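Local coordinates for mannose-specific lectin CEA chain 1 (Colocasia esculenta, PDB 5D5G), which binds mannose, agglutinates rabbit erythrocytes and is toxic to cotton aphids and other hemipteran insects, at residues A[13-18]-A[27-32]. Residues are numbered along the deposited sequence; the frame is centred on the assembly and turned at random.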
ATOM      1  N   ASP A  13      10.634 -12.707  -5.878  1.00 19.69           N
ATOM      2  CA  ASP A  13      11.603 -13.686  -6.392  1.00 18.23           C
ATOM      3  C   ASP A  13      11.651 -13.763  -7.914  1.00 24.43           C
ATOM      4  O   ASP A  13      10.830 -13.154  -8.604  1.00 21.67           O
ATOM      5  CB  ASP A  13      11.315 -15.076  -5.812  1.00 19.08           C
ATOM      6  CG  ASP A  13      12.578 -15.912  -5.642  1.00 24.48           C
ATOM      7  OD1 ASP A  13      13.612 -15.549  -6.244  1.00 24.62           O
ATOM      8  OD2 ASP A  13      12.542 -16.932  -4.914  1.00 30.47           O
ATOM      9  N   ARG A  14      12.630 -14.513  -8.421  1.00 21.38           N
ATOM     10  CA  ARG A  14      12.770 -14.797  -9.850  1.00 23.82           C
ATOM     11  C   ARG A  14      11.414 -15.149 -10.491  1.00 18.12           C
ATOM     12  O   ARG A  14      10.644 -15.919  -9.927  1.00 18.73           O
ATOM     13  CB  ARG A  14      13.785 -15.931 -10.039  1.00 18.51           C
ATOM     14  CG  ARG A  14      13.449 -17.189  -9.236  0.50 18.94           C
ATOM     15  CD  ARG A  14      14.684 -17.906  -8.706  0.50 20.87           C
ATOM     16  NE  ARG A  14      14.483 -19.355  -8.635  0.50 23.52           N
ATOM     17  CZ  ARG A  14      14.008 -20.004  -7.576  0.50 23.05           C
ATOM     18  NH1 ARG A  14      13.676 -19.343  -6.475  0.50 17.13           N
ATOM     19  NH2 ARG A  14      13.864 -21.323  -7.617  0.50 23.52           N
ATOM     20  N   GLU A  15      11.123 -14.545 -11.641  1.00 15.23           N
ATOM     21  CA  GLU A  15       9.856 -14.745 -12.355  1.00 15.38           C
ATOM     22  C   GLU A  15       8.620 -14.224 -11.620  1.00 20.76           C
ATOM     23  O   GLU A  15       7.491 -14.452 -12.061  1.00 24.94           O
ATOM     24  CB  GLU A  15       9.627 -16.216 -12.725  0.30 19.89           C
ATOM     25  CG  GLU A  15      10.680 -16.843 -13.603  1.00 18.80           C
ATOM     26  CD  GLU A  15      10.847 -18.318 -13.288  1.00 25.76           C
ATOM     27  OE1 GLU A  15      11.752 -18.960 -13.859  1.00 28.16           O
ATOM     28  OE2 GLU A  15      10.071 -18.837 -12.450  1.00 15.77           O
ATOM     29  N   GLY A  16       8.821 -13.509 -10.521  1.00 30.06           N
ATOM     30  CA  GLY A  16       7.706 -13.027  -9.723  1.00 11.79           C
ATOM     31  C   GLY A  16       6.854 -11.958 -10.372  1.00 14.94           C
ATOM     32  O   GLY A  16       7.316 -11.142 -11.185  1.00  8.67           O
ATOM     33  N   HIS A  17       5.584 -11.977  -9.989  1.00  9.88           N
ATOM     34  CA  HIS A  17       4.599 -11.013 -10.442  1.00 11.17           C
ATOM     35  C   HIS A  17       4.093 -10.167  -9.268  1.00 11.54           C
ATOM     36  O   HIS A  17       3.917 -10.679  -8.156  1.00  9.18           O
ATOM     37  CB  HIS A  17       3.396 -11.753 -11.013  1.00  9.45           C
ATOM     38  CG  HIS A  17       3.592 -12.270 -12.401  1.00 16.82           C
ATOM     39  ND1 HIS A  17       3.425 -11.481 -13.520  1.00 10.84           N
ATOM     40  CD2 HIS A  17       3.896 -13.511 -12.853  1.00 13.90           C
ATOM     41  CE1 HIS A  17       3.643 -12.210 -14.602  1.00 15.85           C
ATOM     42  NE2 HIS A  17       3.931 -13.444 -14.225  1.00 16.74           N
ATOM     43  N   LEU A  18       3.877  -8.879  -9.530  1.00  5.09           N
ATOM     44  CA  LEU A  18       2.950  -8.045  -8.762  1.00 15.50           C
ATOM     45  C   LEU A  18       2.028  -7.506  -9.838  1.00 13.13           C
ATOM     46  O   LEU A  18       2.514  -7.124 -10.907  1.00 12.87           O
ATOM     47  CB  LEU A  18       3.666  -6.873  -8.097  1.00 12.04           C
ATOM     48  CG  LEU A  18       4.689  -7.028  -6.972  1.00 14.39           C
ATOM     49  CD1 LEU A  18       5.020  -5.651  -6.416  0.30  7.55           C
ATOM     50  CD2 LEU A  18       4.230  -7.958  -5.852  1.00  7.16           C
ATOM     51  N   MET A  27       9.617  -9.551 -12.239  1.00 16.38           N
ATOM     52  CA  MET A  27      11.031  -9.741 -12.030  1.00 23.48           C
ATOM     53  C   MET A  27      11.385 -10.933 -12.906  1.00 12.55           C
ATOM     54  O   MET A  27      11.451 -12.081 -12.451  1.00 13.74           O
ATOM     55  CB  MET A  27      11.347  -9.978 -10.548  1.00 22.40           C
ATOM     56  CG  MET A  27      12.817 -10.235 -10.221  1.00 23.02           C
ATOM     57  SD  MET A  27      13.838  -8.761 -10.164  1.00 25.09           S
ATOM     58  CE  MET A  27      14.140  -8.422 -11.901  1.00 19.16           C
ATOM     59  N   GLN A  28      11.572 -10.641 -14.187  1.00 12.34           N
ATOM     60  CA  GLN A  28      11.804 -11.673 -15.178  1.00 19.94           C
ATOM     61  C   GLN A  28      13.091 -12.449 -14.905  1.00 30.59           C
ATOM     62  O   GLN A  28      13.866 -12.117 -13.994  1.00 20.11           O
ATOM     63  CB  GLN A  28      11.845 -11.060 -16.578  1.00 13.48           C
ATOM     64  CG  GLN A  28      10.494 -10.639 -17.118  1.00 11.62           C
ATOM     65  CD  GLN A  28      10.608 -10.034 -18.499  1.00 18.31           C
ATOM     66  OE1 GLN A  28       9.613  -9.868 -19.201  1.00 17.60           O
ATOM     67  NE2 GLN A  28      11.827  -9.712 -18.904  1.00 13.67           N
ATOM     68  N   ASP A  29      13.321 -13.483 -15.704  1.00 21.53           N
ATOM     69  CA  ASP A  29      14.474 -14.334 -15.489  1.00 22.80           C
ATOM     70  C   ASP A  29      15.675 -13.882 -16.315  1.00 23.29           C
ATOM     71  O   ASP A  29      16.749 -14.475 -16.229  1.00 24.60           O
ATOM     72  CB  ASP A  29      14.123 -15.800 -15.753  1.00 17.98           C
ATOM     73  CG  ASP A  29      14.721 -16.730 -14.711  1.00 25.18           C
ATOM     74  OD1 ASP A  29      15.968 -16.733 -14.575  1.00 28.94           O
ATOM     75  OD2 ASP A  29      13.947 -17.434 -14.011  1.00 19.65           O
ATOM     76  N   ASP A  30      15.498 -12.828 -17.105  1.00 15.53           N
ATOM     77  CA  ASP A  30      16.627 -12.226 -17.802  1.00 18.02           C
ATOM     78  C   ASP A  30      17.135 -11.077 -16.937  1.00 28.21           C
ATOM     79  O   ASP A  30      17.773 -10.139 -17.424  1.00 23.93           O
ATOM     80  CB  ASP A  30      16.225 -11.733 -19.194  1.00 22.14           C
ATOM     81  CG  ASP A  30      15.212 -10.621 -19.147  1.00 25.81           C
ATOM     82  OD1 ASP A  30      14.442 -10.581 -18.171  1.00 27.20           O
ATOM     83  OD2 ASP A  30      15.191  -9.788 -20.082  1.00 24.47           O
ATOM     84  N   CYS A  31      16.816 -11.171 -15.647  1.00 25.71           N
ATOM     85  CA  CYS A  31      17.162 -10.177 -14.625  1.00 32.25           C
ATOM     86  C   CYS A  31      16.695  -8.751 -14.915  1.00 28.14           C
ATOM     87  O   CYS A  31      17.146  -7.806 -14.276  1.00 29.60           O
ATOM     88  CB  CYS A  31      18.663 -10.182 -14.323  1.00 28.99           C
ATOM     89  SG  CYS A  31      19.055  -9.574 -12.676  1.00 32.94           S
ATOM     90  N   ASN A  32      15.805  -8.586 -15.881  1.00 24.85           N
ATOM     91  CA  ASN A  32      15.220  -7.283 -16.105  1.00 19.82           C
ATOM     92  C   ASN A  32      13.923  -7.239 -15.345  1.00 19.41           C
ATOM     93  O   ASN A  32      13.126  -8.170 -15.420  1.00 28.57           O
ATOM     94  CB  ASN A  32      14.952  -7.043 -17.586  1.00 19.51           C
ATOM     95  CG  ASN A  32      14.597  -5.600 -17.882  1.00 20.49           C
ATOM     96  OD1 ASN A  32      14.198  -4.855 -16.985  1.00 27.40           O
ATOM     97  ND2 ASN A  32      14.733  -5.195 -19.142  1.00 19.10           N
TER
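M27 meets the turn 13-16 through its backbone and the root of its side chain. M27 N donates to G16 O over 3.0 Å, in the carbonyl plane, while its own carbonyl oxygen receives a weak, strongly bent bond from E15 N (N-H...O angle 124°). Residues 13-16 form a type II beta turn, closed by the backbone bond from G16 N to D13 O, with E15 as its third residue at positive phi (66°).

The root of the side chain packs against a carbonyl: M27 CB lies 3.8 Å from D13 O. With CG anti to the backbone N (chi1 178°) and the chain bent twice beyond it, the buried thioether turns away from the turn.

The charged groups gather on the exposed side. E15 and D29 bring carboxylates together, E15 OE1 standing 2.7 Å from D29 OD2 with the two planes turned well away from parallel; at this separation one of the acids probably holds a proton. On the turn itself, D13 OD1 accepts R14 N at 2.6 Å, and D13 OD2 forms a salt bridge with R14 NH1. K52 NZ forms a second salt bridge with the D13 carboxylate, at OD1, tying the turn to strand 52-55.

In the loop 28-32, Q28 NE2 reaches D30 OD1 at 2.9 Å, and Q28 N bonds to N32 O. Q28 to N32 begin what is inferred to be a carbohydrate-binding motif of the bulb-type lectin domain and, as in related lectins, probably contact mannose. C31 is joined to C51 by a disulfide, while N32 bonds to Q41 and S42. The contact thus lies at one end of the four-stranded antiparallel sheet 16-20, 23-27, 33-36 and 40-41, where the turn leads into strand 16-20, outermost within this chain, and the loop connects its neighbour 23-27 with strand 33-36.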